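Local coordinates for hexapeptide transferase family protein (Anaplasma phagocytophilum, PDB 3IXC) that binds magnesium ions and is probably a transferase of the hexapeptide-repeat family, with a trimeric left-handed beta-helix fold resembling gamma-class carbonic anhydrases, at residues 176-179 with 180-184. Numbering follows the deposited sequence.
Sequences LQKS and AENYI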
# COMPACT_ATOMS: atom_id res chain seq x y z
N LEU A 176 -22.81 -8.39 -0.32
CA LEU A 176 -21.91 -8.70 0.80
C LEU A 176 -21.58 -10.20 0.82
O LEU A 176 -20.40 -10.58 0.86
CB LEU A 176 -22.51 -8.26 2.13
CG LEU A 176 -22.92 -6.78 2.22
CD1 LEU A 176 -23.72 -6.54 3.51
CD2 LEU A 176 -21.72 -5.83 2.15
N GLN A 177 -22.61 -11.04 0.76
CA GLN A 177 -22.38 -12.48 0.74
C GLN A 177 -21.82 -12.94 -0.61
O GLN A 177 -20.96 -13.81 -0.65
CB GLN A 177 -23.64 -13.28 1.10
CG GLN A 177 -23.45 -14.81 1.19
CD GLN A 177 -22.50 -15.28 2.30
OE1 GLN A 177 -22.26 -14.56 3.28
NE2 GLN A 177 -21.99 -16.50 2.16
N LYS A 178 -22.32 -12.35 -1.70
CA LYS A 178 -21.84 -12.72 -3.04
C LYS A 178 -20.35 -12.47 -3.22
O LYS A 178 -19.64 -13.33 -3.75
CB LYS A 178 -22.65 -12.01 -4.13
CG LYS A 178 -22.41 -12.54 -5.54
CD LYS A 178 -22.75 -14.02 -5.66
CE LYS A 178 -22.48 -14.52 -7.07
NZ LYS A 178 -21.80 -15.84 -7.04
N SER A 179 -19.87 -11.31 -2.78
CA SER A 179 -18.43 -11.01 -2.83
C SER A 179 -17.61 -12.10 -2.15
O SER A 179 -16.61 -12.56 -2.71
CB SER A 179 -18.15 -9.66 -2.16
OG SER A 179 -16.76 -9.38 -2.18
N ALA A 180 -18.03 -12.50 -0.96
CA ALA A 180 -17.29 -13.51 -0.20
C ALA A 180 -17.30 -14.86 -0.94
O ALA A 180 -16.26 -15.50 -1.06
CB ALA A 180 -17.87 -13.66 1.22
N GLU A 181 -18.47 -15.27 -1.44
CA GLU A 181 -18.57 -16.52 -2.18
C GLU A 181 -17.73 -16.50 -3.47
O GLU A 181 -17.07 -17.49 -3.82
CB GLU A 181 -20.04 -16.85 -2.47
CG GLU A 181 -20.83 -17.24 -1.21
CD GLU A 181 -20.31 -18.50 -0.50
OE1 GLU A 181 -19.69 -19.37 -1.15
OE2 GLU A 181 -20.55 -18.62 0.72
N ASN A 182 -17.74 -15.36 -4.16
CA ASN A 182 -16.92 -15.19 -5.36
C ASN A 182 -15.45 -15.41 -5.05
O ASN A 182 -14.75 -16.08 -5.82
CB ASN A 182 -17.11 -13.79 -5.96
CG ASN A 182 -18.46 -13.59 -6.61
OD1 ASN A 182 -19.25 -14.53 -6.79
ND2 ASN A 182 -18.75 -12.34 -6.97
N TYR A 183 -14.99 -14.86 -3.93
CA TYR A 183 -13.58 -14.96 -3.56
C TYR A 183 -13.18 -16.36 -3.13
O TYR A 183 -12.05 -16.80 -3.42
CB TYR A 183 -13.19 -13.89 -2.52
CG TYR A 183 -12.40 -12.80 -3.17
CD1 TYR A 183 -11.01 -12.90 -3.29
CD2 TYR A 183 -13.03 -11.69 -3.74
CE1 TYR A 183 -10.27 -11.92 -3.95
CE2 TYR A 183 -12.30 -10.71 -4.40
CZ TYR A 183 -10.92 -10.83 -4.49
OH TYR A 183 -10.19 -9.87 -5.13
N ILE A 184 -14.09 -17.08 -2.48
CA ILE A 184 -13.83 -18.49 -2.17
C ILE A 184 -13.61 -19.24 -3.49
O ILE A 184 -12.61 -19.96 -3.64
CB ILE A 184 -14.96 -19.14 -1.34
CG1 ILE A 184 -15.09 -18.45 0.03
CG2 ILE A 184 -14.69 -20.66 -1.15
CD1 ILE A 184 -16.37 -18.81 0.81
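Lys178 and Asn182, one helical turn apart, are joined by a side-chain hydrogen bond from NZ of Lys178 to OD1 of Asn182 (2.9 Å). The ammonium lies in the carbonyl plane of the amide, at a C=O...N angle of 157°. With CG anti to the backbone N (chi1 -169°), the lysine chain bends at chi2 and again near its end, bringing NZ to the asparagine oxygen. The two side chains cross at about a right angle. The helix backbone bonds the same pair, Asn182 N donating to Lys178 O (2.8 Å). Glu181 N likewise donates to Gln177 O, and Tyr183 N to Ser179 O. One residue earlier on the helix, Gln177 NE2 lies 2.9 Å from Glu181 OE2, with the amide and carboxylate planes 41° apart. OE1 of Gln177 accepts a hydrogen bond from Asn118. Ser179 is buried against Phe120, and its hydroxyl pairs with Thr103. Ser179 O sits at the edge of the Tyr183 ring, 3.8 Å from CD2. The ring meets Trp61 nearly at a right angle and packs on His88 of the second subunit. Tyr183 OH is hydrogen-bonded to Arg67 NH1 of that subunit. These i to i+4 pairs belong to the C-terminal alpha-helix 170-188, which packs along the left-handed beta-helix. Tyr183 lies beside His106 and a bound magnesium ion, consistent with a metal site shared between subunits, as in gamma-class carbonic anhydrases.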